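Local structure of lipoprotein (Streptococcus pneumoniae serotype 4, 6JF1) at residues Asp104-Pro109 against Gly270-Val275; Gln83-Leu88 against Tyr230-Ala235; Ala31-Ser36 against Asn202-Thr207. The protein binds L-methionine as the substrate-binding lipoprotein of an ABC importer and probably hands it to the membrane transporter. All blocks are in the same frame, centred on the assembly; numbering follows the deposited sequence.

In the fold
Each of the three contacts supplies residues to the methionine pocket and has at least one segment on the seven-stranded mixed sheet. Interactions 1 and 2 adjoin directly, their centres about 12 Å apart, because strands 100-107 and 231-235 are neighbours: T105 N lies 2.7 Å from N231 O, a probable hydrogen bond. Interaction 3 is tied to interaction 1 by a salt bridge of 2.8 Å between R35 NH1 and D272 OD2, and by a probable hydrogen bond of 2.9 Å between Y106 OH and N203 ND2. Interactions 2 and 3 do not touch, their nearest atoms being about 5 Å apart; the ligand joins them, its amino nitrogen bonded to N231 OD1 and N203 OD1.

Interaction 1. Residues Asp104-Pro109 against Gly270-Val275; sequences DTYISP and GLDQPV
Residues 104-109 and 270-275 run antiparallel, with Y106 and P274 a non-hydrogen-bonded pair and I107 and Q273 a hydrogen-bonded one. I107 N gives to Q273 O at 2.9 Å and Q273 N returns a bond to I107 O at 2.8 Å, while V275 N reaches T105 O beyond them. Among the side chains, Y106 and D272 stack: the carboxylate lies flat over one ring face, the two planes 8° apart, with D272 OD2 3.5 Å above the plane of the Y106 ring, over its centre. D272 CB adds a CH-pi contact to the same ring. OD2 takes salt bridges from R42 and R35, and OD1 a hydrogen bond from N203 ND2, which is also hydrogen-bonded to Y106 OH. S108 turns its OG anti to its own nitrogen (chi1 -168°), and the hydroxyl gives a bond to L271 O at 2.7 Å, arriving 42° out of the carbonyl plane. Elsewhere, I107 CG2 packs on V275 CG1 at 3.9 Å. Strand 273-274 is an outermost strand of the seven-stranded sheet beside 100-107, whose other neighbour is 231-235, while helix 258-267 packs against P274 and D272, and helix 245-255 against Y106.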
loop_
_atom_site.group_PDB
_atom_site.type_symbol
_atom_site.label_atom_id
_atom_site.label_comp_id
_atom_site.label_asym_id
_atom_site.label_seq_id
_atom_site.Cartn_x
_atom_site.Cartn_y
_atom_site.Cartn_z
ATOM N N ASP A 104 13.953 0.199 3.329
ATOM C CA ASP A 104 12.627 0.654 3.777
ATOM C C ASP A 104 12.327 2.026 3.159
ATOM O O ASP A 104 13.234 2.823 2.925
ATOM C CB ASP A 104 12.528 0.825 5.303
ATOM C CG ASP A 104 12.848 -0.394 6.153
ATOM O OD1 ASP A 104 12.836 -1.524 5.634
ATOM O OD2 ASP A 104 13.131 -0.192 7.341
ATOM N N THR A 105 11.048 2.316 2.899
ATOM C CA THR A 105 10.708 3.562 2.199
ATOM C C THR A 105 9.880 4.441 3.136
ATOM O O THR A 105 10.417 5.308 3.832
ATOM C CB THR A 105 10.080 3.306 0.816
ATOM O OG1 THR A 105 8.903 2.513 1.020
ATOM C CG2 THR A 105 11.036 2.627 -0.146
ATOM N N TYR A 106 8.586 4.149 3.236
ATOM C CA TYR A 106 7.698 4.971 3.975
ATOM C C TYR A 106 6.670 4.092 4.727
ATOM O O TYR A 106 6.556 2.873 4.485
ATOM C CB TYR A 106 7.083 5.960 2.992
ATOM C CG TYR A 106 6.124 5.312 2.032
ATOM C CD1 TYR A 106 4.824 5.088 2.448
ATOM C CD2 TYR A 106 6.475 4.958 0.730
ATOM C CE1 TYR A 106 3.880 4.523 1.610
ATOM C CE2 TYR A 106 5.531 4.385 -0.124
ATOM C CZ TYR A 106 4.238 4.150 0.331
ATOM O OH TYR A 106 3.245 3.560 -0.408
ATOM N N ILE A 107 5.955 4.704 5.672
ATOM C CA ILE A 107 4.769 4.123 6.287
ATOM C C ILE A 107 3.610 5.077 6.000
ATOM O O ILE A 107 3.805 6.281 5.873
ATOM C CB ILE A 107 4.977 3.878 7.789
ATOM C CG1 ILE A 107 3.868 2.995 8.363
ATOM C CG2 ILE A 107 5.128 5.216 8.545
ATOM C CD1 ILE A 107 4.076 2.585 9.822
ATOM N N SER A 108 2.445 4.491 5.736
ATOM C CA SER A 108 1.213 5.226 5.624
ATOM C C SER A 108 0.091 4.482 6.388
ATOM O O SER A 108 -0.612 3.655 5.803
ATOM C CB SER A 108 0.873 5.385 4.158
ATOM O OG SER A 108 -0.169 6.330 4.022
ATOM N N PRO A 109 -0.090 4.784 7.686
ATOM C CA PRO A 109 -1.073 4.076 8.503
ATOM C C PRO A 109 -2.457 4.052 7.823
ATOM O O PRO A 109 -2.960 5.088 7.343
ATOM C CB PRO A 109 -1.124 4.848 9.831
ATOM C CG PRO A 109 0.241 5.491 9.932
ATOM C CD PRO A 109 0.588 5.828 8.491
ATOM N N GLY A 270 1.979 14.705 2.948
ATOM C CA GLY A 270 2.050 14.079 4.286
ATOM C C GLY A 270 1.424 12.676 4.347
ATOM O O GLY A 270 1.612 11.973 5.329
ATOM N N LEU A 271 0.683 12.233 3.337
ATOM C CA LEU A 271 0.078 10.857 3.386
ATOM C C LEU A 271 1.170 9.777 3.556
ATOM O O LEU A 271 0.960 8.799 4.261
ATOM C CB LEU A 271 -0.762 10.626 2.126
ATOM C CG LEU A 271 -1.377 9.228 1.938
ATOM C CD1 LEU A 271 -2.382 8.890 3.037
ATOM C CD2 LEU A 271 -2.051 9.149 0.572
ATOM N N ASP A 272 2.334 9.945 2.937
ATOM C CA ASP A 272 3.406 8.958 3.079
ATOM C C ASP A 272 4.503 9.503 4.004
ATOM O O ASP A 272 5.068 10.602 3.768
ATOM C CB ASP A 272 4.086 8.678 1.744
ATOM C CG ASP A 272 3.236 7.988 0.682
ATOM O OD1 ASP A 272 2.011 7.824 0.892
ATOM O OD2 ASP A 272 3.833 7.599 -0.360
ATOM N N GLN A 273 4.867 8.712 4.996
ATOM C CA GLN A 273 5.826 9.160 5.987
ATOM C C GLN A 273 7.150 8.397 5.823
ATOM O O GLN A 273 7.234 7.212 6.167
ATOM C CB GLN A 273 5.234 8.970 7.385
ATOM C CG GLN A 273 6.281 9.235 8.455
ATOM C CD GLN A 273 5.797 8.980 9.862
ATOM O OE1 GLN A 273 4.599 8.993 10.147
ATOM N NE2 GLN A 273 6.744 8.766 10.767
ATOM N N PRO A 274 8.199 9.058 5.331
ATOM C CA PRO A 274 9.506 8.384 5.130
ATOM C C PRO A 274 10.040 7.817 6.451
ATOM O O PRO A 274 9.843 8.429 7.492
ATOM C CB PRO A 274 10.458 9.507 4.660
ATOM C CG PRO A 274 9.496 10.500 4.017
ATOM C CD PRO A 274 8.306 10.476 4.963
ATOM N N VAL A 275 10.699 6.651 6.406
ATOM C CA VAL A 275 11.176 6.005 7.616
ATOM C C VAL A 275 12.708 5.833 7.616
ATOM O O VAL A 275 13.173 5.025 8.385
ATOM C CB VAL A 275 10.454 4.658 7.886
ATOM C CG1 VAL A 275 8.985 4.852 8.192
ATOM C CG2 VAL A 275 10.611 3.672 6.741
#

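Interaction 2. Residues Gln83-Leu88 against Tyr230-Ala235; sequences QHYNFL and YNIIVA. With MET (methionine), chain B.
I232 is the apolar centre, meeting Y85 through one branch and L88 through the other. Its CG2 sits over one face of the Y85 ring, 3.6 Å from the centroid and 18° off the normal, a CH-pi contact displaced toward the rim. With CG1 placed between the backbone nitrogen and the carbonyl carbon (chi1 50°), the chain extends to bring CD1 against L88 CD2 at 3.5 Å, tighter than usual for two carbons. L88 CD2 also meets V234 CG2.

Around this core, strand 231-235 pairs weakly and antiparallel with the end of strand 79-84, H84 and N231 forming a non-hydrogen-bonded pair. I232 N gives to Q83 O at 3.2 Å, a long, bent bond (135° at the hydrogen), and Y85 N gives to Y230 O. One water accepts from Q83 N and Q83 NE2 and lies 2.8 Å from I232 O, while Q83 OE1 is held by N69.

H84 is the N-cap of helix 85-95: its ND1 accepts from F87 N, and its NE2 is bonded to N143. These bonds help fix the imidazole, one face of which carries the methionine sulfur 3.4 Å above its plane. The ligand CE lies over a face of the F87 ring. N231 uses both ends of its amide, OD1 accepting from the methionine nitrogen and ND2 giving a nearly straight bond to OXT at 2.8 Å. A thioether lying against the H84 and F87 rings and a head group held partly by amides form the methionine site of this NlpA-family substrate-binding protein, at a strand-to-helix turn.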
loop_
_atom_site.group_PDB
_atom_site.type_symbol
_atom_site.label_atom_id
_atom_site.label_comp_id
_atom_site.label_asym_id
_atom_site.label_seq_id
_atom_site.Cartn_x
_atom_site.Cartn_y
_atom_site.Cartn_z
ATOM N N GLN A 83 4.895 -2.550 -1.615
ATOM C CA GLN A 83 4.256 -3.346 -0.566
ATOM C C GLN A 83 4.949 -3.065 0.765
ATOM O O GLN A 83 6.034 -2.458 0.795
ATOM C CB GLN A 83 4.383 -4.848 -0.863
ATOM C CG GLN A 83 5.826 -5.351 -0.668
ATOM C CD GLN A 83 6.078 -6.603 -1.469
ATOM O OE1 GLN A 83 5.426 -7.630 -1.263
ATOM N NE2 GLN A 83 7.023 -6.530 -2.397
ATOM N N HIS A 84 4.312 -3.560 1.842
ATOM C CA HIS A 84 4.910 -3.540 3.206
ATOM C C HIS A 84 5.506 -4.919 3.530
ATOM O O HIS A 84 5.333 -5.908 2.786
ATOM C CB HIS A 84 3.947 -2.979 4.289
ATOM C CG HIS A 84 2.565 -3.555 4.248
ATOM N ND1 HIS A 84 2.311 -4.925 4.343
ATOM C CD2 HIS A 84 1.372 -2.957 4.105
ATOM C CE1 HIS A 84 1.017 -5.133 4.305
ATOM N NE2 HIS A 84 0.409 -3.942 4.135
ATOM N N TYR A 85 6.289 -4.965 4.600
ATOM C CA TYR A 85 6.958 -6.250 5.002
ATOM C C TYR A 85 5.939 -7.394 5.162
ATOM O O TYR A 85 6.191 -8.540 4.778
ATOM C CB TYR A 85 7.695 -6.056 6.334
ATOM C CG TYR A 85 9.084 -5.461 6.249
ATOM C CD1 TYR A 85 10.192 -6.238 5.879
ATOM C CD2 TYR A 85 9.300 -4.134 6.606
ATOM C CE1 TYR A 85 11.478 -5.695 5.867
ATOM C CE2 TYR A 85 10.580 -3.578 6.600
ATOM C CZ TYR A 85 11.664 -4.363 6.215
ATOM O OH TYR A 85 12.917 -3.818 6.249
ATOM N N ASN A 86 4.796 -7.124 5.774
ATOM C CA ASN A 86 3.845 -8.234 6.027
ATOM C C ASN A 86 3.316 -8.810 4.715
ATOM O O ASN A 86 3.174 -10.036 4.583
ATOM C CB ASN A 86 2.633 -7.793 6.833
ATOM C CG ASN A 86 2.905 -7.829 8.322
ATOM O OD1 ASN A 86 3.940 -8.346 8.770
ATOM N ND2 ASN A 86 1.983 -7.282 9.089
ATOM N N PHE A 87 2.992 -7.917 3.777
ATOM C CA PHE A 87 2.501 -8.359 2.490
ATOM C C PHE A 87 3.574 -9.237 1.839
ATOM O O PHE A 87 3.248 -10.286 1.240
ATOM C CB PHE A 87 2.155 -7.164 1.576
ATOM C CG PHE A 87 1.460 -7.575 0.305
ATOM C CD1 PHE A 87 2.195 -7.932 -0.824
ATOM C CD2 PHE A 87 0.065 -7.633 0.241
ATOM C CE1 PHE A 87 1.557 -8.333 -1.986
ATOM C CE2 PHE A 87 -0.566 -8.059 -0.922
ATOM C CZ PHE A 87 0.176 -8.381 -2.048
ATOM N N LEU A 88 4.839 -8.784 1.893
ATOM C CA LEU A 88 5.959 -9.527 1.243
ATOM C C LEU A 88 6.126 -10.928 1.860
ATOM O O LEU A 88 6.199 -11.937 1.140
ATOM C CB LEU A 88 7.289 -8.763 1.374
ATOM C CG LEU A 88 8.490 -9.574 0.858
ATOM C CD1 LEU A 88 8.296 -9.957 -0.627
ATOM C CD2 LEU A 88 9.798 -8.812 1.046
ATOM N N TYR A 230 5.877 -1.046 7.381
ATOM C CA TYR A 230 6.849 -0.245 6.574
ATOM C C TYR A 230 6.865 -0.760 5.126
ATOM O O TYR A 230 7.022 -1.955 4.889
ATOM C CB TYR A 230 8.282 -0.364 7.089
ATOM C CG TYR A 230 8.579 0.476 8.305
ATOM C CD1 TYR A 230 7.555 1.055 9.034
ATOM C CD2 TYR A 230 9.891 0.678 8.727
ATOM C CE1 TYR A 230 7.813 1.791 10.184
ATOM C CE2 TYR A 230 10.177 1.433 9.857
ATOM C CZ TYR A 230 9.125 1.974 10.591
ATOM O OH TYR A 230 9.362 2.753 11.686
ATOM N N ASN A 231 6.804 0.167 4.174
ATOM C CA ASN A 231 6.995 -0.165 2.740
ATOM C C ASN A 231 8.495 -0.323 2.455
ATOM O O ASN A 231 9.341 0.226 3.176
ATOM C CB ASN A 231 6.312 0.875 1.839
ATOM C CG ASN A 231 4.805 0.723 1.860
ATOM O OD1 ASN A 231 4.181 0.674 0.811
ATOM N ND2 ASN A 231 4.185 0.696 3.042
ATOM N N ILE A 232 8.796 -1.045 1.382
ATOM C CA ILE A 232 10.105 -1.574 1.086
ATOM C C ILE A 232 10.352 -1.562 -0.438
ATOM O O ILE A 232 9.390 -1.585 -1.287
ATOM C CB ILE A 232 10.251 -3.017 1.652
ATOM C CG1 ILE A 232 9.084 -3.934 1.246
ATOM C CG2 ILE A 232 10.415 -3.000 3.180
ATOM C CD1 ILE A 232 9.241 -5.418 1.668
ATOM N N ILE A 233 11.646 -1.613 -0.779
ATOM C CA ILE A 233 12.083 -1.926 -2.114
ATOM C C ILE A 233 12.496 -3.398 -2.086
ATOM O O ILE A 233 13.190 -3.845 -1.149
ATOM C CB ILE A 233 13.302 -1.081 -2.552
ATOM C CG1 ILE A 233 13.122 0.428 -2.321
ATOM C CG2 ILE A 233 13.636 -1.384 -4.010
ATOM C CD1 ILE A 233 11.989 1.012 -3.092
ATOM N N VAL A 234 12.135 -4.117 -3.142
ATOM C CA VAL A 234 12.277 -5.560 -3.129
ATOM C C VAL A 234 12.954 -6.032 -4.425
ATOM O O VAL A 234 12.640 -5.542 -5.504
ATOM C CB VAL A 234 10.888 -6.210 -2.945
ATOM C CG1 VAL A 234 10.890 -7.690 -3.265
ATOM C CG2 VAL A 234 10.348 -5.995 -1.548
ATOM N N ALA A 235 13.821 -7.050 -4.300
ATOM C CA ALA A 235 14.475 -7.693 -5.417
ATOM C C ALA A 235 14.439 -9.218 -5.224
ATOM O O ALA A 235 14.124 -9.704 -4.148
ATOM C CB ALA A 235 15.921 -7.209 -5.545
HETATM N N MET B . 1.442 1.176 0.283
HETATM C CA MET B . 0.525 0.135 0.888
HETATM C C MET B . 0.380 0.444 2.379
HETATM O O MET B . -0.732 0.330 2.931
HETATM C CB MET B . 1.114 -1.276 0.730
HETATM C CG MET B . 0.071 -2.389 0.969
HETATM S SD MET B . 0.820 -4.031 0.766
HETATM C CE MET B . 0.782 -4.219 -1.024
HETATM O OXT MET B . 1.385 0.875 3.015
HETATM O O HOH W 1 7.774 -3.341 -2.658
#

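Interaction 3. Residues Ala31-Ser36 against Asn202-Thr207. With MET (methionine), chain B.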
loop_
_atom_site.group_PDB
_atom_site.type_symbol
_atom_site.label_atom_id
_atom_site.label_comp_id
_atom_site.label_asym_id
_atom_site.label_seq_id
_atom_site.Cartn_x
_atom_site.Cartn_y
_atom_site.Cartn_z
ATOM N N ALA A 31 8.781 -2.438 -10.918
ATOM C CA ALA A 31 7.308 -2.565 -10.866
ATOM C C ALA A 31 6.746 -1.819 -9.655
ATOM O O ALA A 31 7.243 -1.926 -8.517
ATOM C CB ALA A 31 6.853 -4.012 -10.873
ATOM N N THR A 32 5.684 -1.076 -9.917
ATOM C CA THR A 32 4.929 -0.374 -8.910
ATOM C C THR A 32 3.437 -0.657 -9.142
ATOM O O THR A 32 3.047 -1.410 -10.069
ATOM C CB THR A 32 5.193 1.141 -8.934
ATOM O OG1 THR A 32 4.635 1.673 -10.143
ATOM C CG2 THR A 32 6.655 1.537 -8.847
ATOM N N VAL A 33 2.631 -0.054 -8.259
ATOM C CA VAL A 33 1.237 0.116 -8.466
ATOM C C VAL A 33 0.967 1.618 -8.700
ATOM O O VAL A 33 1.442 2.512 -7.936
ATOM C CB VAL A 33 0.461 -0.489 -7.266
ATOM C CG1 VAL A 33 -1.048 -0.252 -7.390
ATOM C CG2 VAL A 33 0.719 -2.002 -7.201
ATOM N N ASN A 34 0.176 1.916 -9.721
ATOM C CA ASN A 34 -0.101 3.320 -10.160
ATOM C C ASN A 34 -0.721 4.144 -9.019
ATOM O O ASN A 34 -1.567 3.657 -8.277
ATOM C CB ASN A 34 -0.938 3.379 -11.445
ATOM C CG ASN A 34 -2.263 2.625 -11.425
ATOM O OD1 ASN A 34 -2.806 2.246 -10.380
ATOM N ND2 ASN A 34 -2.820 2.418 -12.603
ATOM N N ARG A 35 -0.252 5.385 -8.869
ATOM C CA ARG A 35 -0.823 6.343 -7.913
ATOM C C ARG A 35 -1.063 7.676 -8.641
ATOM O O ARG A 35 -0.473 7.925 -9.650
ATOM C CB ARG A 35 0.111 6.550 -6.708
ATOM C CG ARG A 35 0.373 5.258 -5.947
ATOM C CD ARG A 35 1.247 5.472 -4.743
ATOM N NE ARG A 35 0.697 6.433 -3.781
ATOM C CZ ARG A 35 1.333 6.776 -2.658
ATOM N NH1 ARG A 35 2.499 6.215 -2.362
ATOM N NH2 ARG A 35 0.796 7.660 -1.832
ATOM N N SER A 36 -1.943 8.501 -8.107
ATOM C CA SER A 36 -2.444 9.709 -8.788
ATOM C C SER A 36 -1.785 10.985 -8.261
ATOM O O SER A 36 -1.102 10.995 -7.251
ATOM C CB SER A 36 -3.942 9.798 -8.604
ATOM O OG SER A 36 -4.552 8.763 -9.350
ATOM N N ASN A 202 -6.141 1.531 1.563
ATOM C CA ASN A 202 -4.687 1.697 1.463
ATOM C C ASN A 202 -4.330 3.017 0.755
ATOM O O ASN A 202 -5.003 3.419 -0.221
ATOM C CB ASN A 202 -4.055 0.565 0.660
ATOM C CG ASN A 202 -4.168 -0.793 1.334
ATOM O OD1 ASN A 202 -5.092 -1.548 1.051
ATOM N ND2 ASN A 202 -3.206 -1.136 2.180
ATOM N N ASN A 203 -3.239 3.637 1.204
ATOM C CA ASN A 203 -2.745 4.955 0.692
ATOM C C ASN A 203 -2.598 4.925 -0.831
ATOM O O ASN A 203 -2.759 5.972 -1.503
ATOM C CB ASN A 203 -1.383 5.333 1.299
ATOM C CG ASN A 203 -0.239 4.467 0.790
ATOM O OD1 ASN A 203 -0.332 3.239 0.782
ATOM N ND2 ASN A 203 0.840 5.092 0.344
ATOM N N THR A 204 -2.254 3.759 -1.372
ATOM C CA THR A 204 -2.034 3.622 -2.806
ATOM C C THR A 204 -3.226 4.150 -3.631
ATOM O O THR A 204 -3.025 4.607 -4.766
ATOM C CB THR A 204 -1.890 2.138 -3.162
ATOM O OG1 THR A 204 -1.082 1.537 -2.147
ATOM C CG2 THR A 204 -1.248 1.915 -4.520
ATOM N N PHE A 205 -4.462 4.067 -3.105
ATOM C CA PHE A 205 -5.705 4.200 -3.972
ATOM C C PHE A 205 -6.470 5.487 -3.612
ATOM O O PHE A 205 -7.483 5.827 -4.224
ATOM C CB PHE A 205 -6.588 2.960 -3.835
ATOM C CG PHE A 205 -5.829 1.687 -4.127
ATOM C CD1 PHE A 205 -5.272 1.465 -5.388
ATOM C CD2 PHE A 205 -5.613 0.756 -3.109
ATOM C CE1 PHE A 205 -4.544 0.308 -5.639
ATOM C CE2 PHE A 205 -4.912 -0.414 -3.369
ATOM C CZ PHE A 205 -4.374 -0.631 -4.623
ATOM N N VAL A 206 -5.943 6.192 -2.633
ATOM C CA VAL A 206 -6.622 7.313 -2.017
ATOM C C VAL A 206 -6.784 8.442 -3.056
ATOM O O VAL A 206 -7.875 8.991 -3.223
ATOM C CB VAL A 206 -5.784 7.767 -0.809
ATOM C CG1 VAL A 206 -5.965 9.240 -0.497
ATOM C CG2 VAL A 206 -6.079 6.898 0.401
ATOM N N THR A 207 -5.716 8.783 -3.772
ATOM C CA THR A 207 -5.733 10.013 -4.611
ATOM C C THR A 207 -6.589 9.801 -5.867
ATOM O O THR A 207 -7.354 10.702 -6.271
ATOM C CB THR A 207 -4.334 10.610 -4.823
ATOM O OG1 THR A 207 -3.783 10.817 -3.521
ATOM C CG2 THR A 207 -4.357 11.957 -5.522
HETATM N N MET B . 1.442 1.176 0.283
HETATM C CA MET B . 0.525 0.135 0.888
HETATM C C MET B . 0.380 0.444 2.379
HETATM O O MET B . -0.732 0.330 2.931
HETATM C CB MET B . 1.114 -1.276 0.730
HETATM C CG MET B . 0.071 -2.389 0.969
HETATM S SD MET B . 0.820 -4.031 0.766
HETATM C CE MET B . 0.782 -4.219 -1.024
HETATM O OXT MET B . 1.385 0.875 3.015
HETATM O O HOH W 2 -4.262 4.534 -7.726
HETATM O O HOH W 3 -3.966 6.905 -6.118
#
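R35, T204 and S36 bury the most surface (69, 62 and 51 Å², with T207 close behind) where the loop following strand 27-33 meets the loop 202-207, which lines the ligand pocket of this periplasmic-binding-protein-like fold. R35 reaches across T204 with its aliphatic part, CG lying 3.7 Å from T204 O and crossing the threonine side chain at about a right angle. A bend at chi3 (58°) then brings the guanidinium against N203, whose ND2 comes over one of its faces, the guanidinium and amide planes 73° apart. R35 NH1 and R35 NH2 each lie 3.4 Å from N203 ND2, and all three are donors, so no bond forms. Each group has its acceptors elsewhere: R35 forms salt bridges to D272 and E39, and N203 ND2 bonds to D272 and to Y106 OH.

T204 divides its two branches. CG2, anti to the backbone nitrogen, meets V33 CG1 at 3.6 Å, and V33 CG1 also touches F205 CE1, whereas OG1 is hydrogen-bonded to Y65. S36 contributes its CB, resting 3.8 Å from T207 CG2; T207 OG1 is hydrogen-bonded to E39 OE2.

Two waters bridge the loops through T204 O, which accepts from both; one also donates to N34 O and the other accepts from S36 N. The same loop presents N202 and N203 to the methionine. N202 ND2 gives a bond to one carboxylate oxygen, with 164° at the hydrogen, and N203 OD1 accepts from the ligand's amino nitrogen at 2.8 Å.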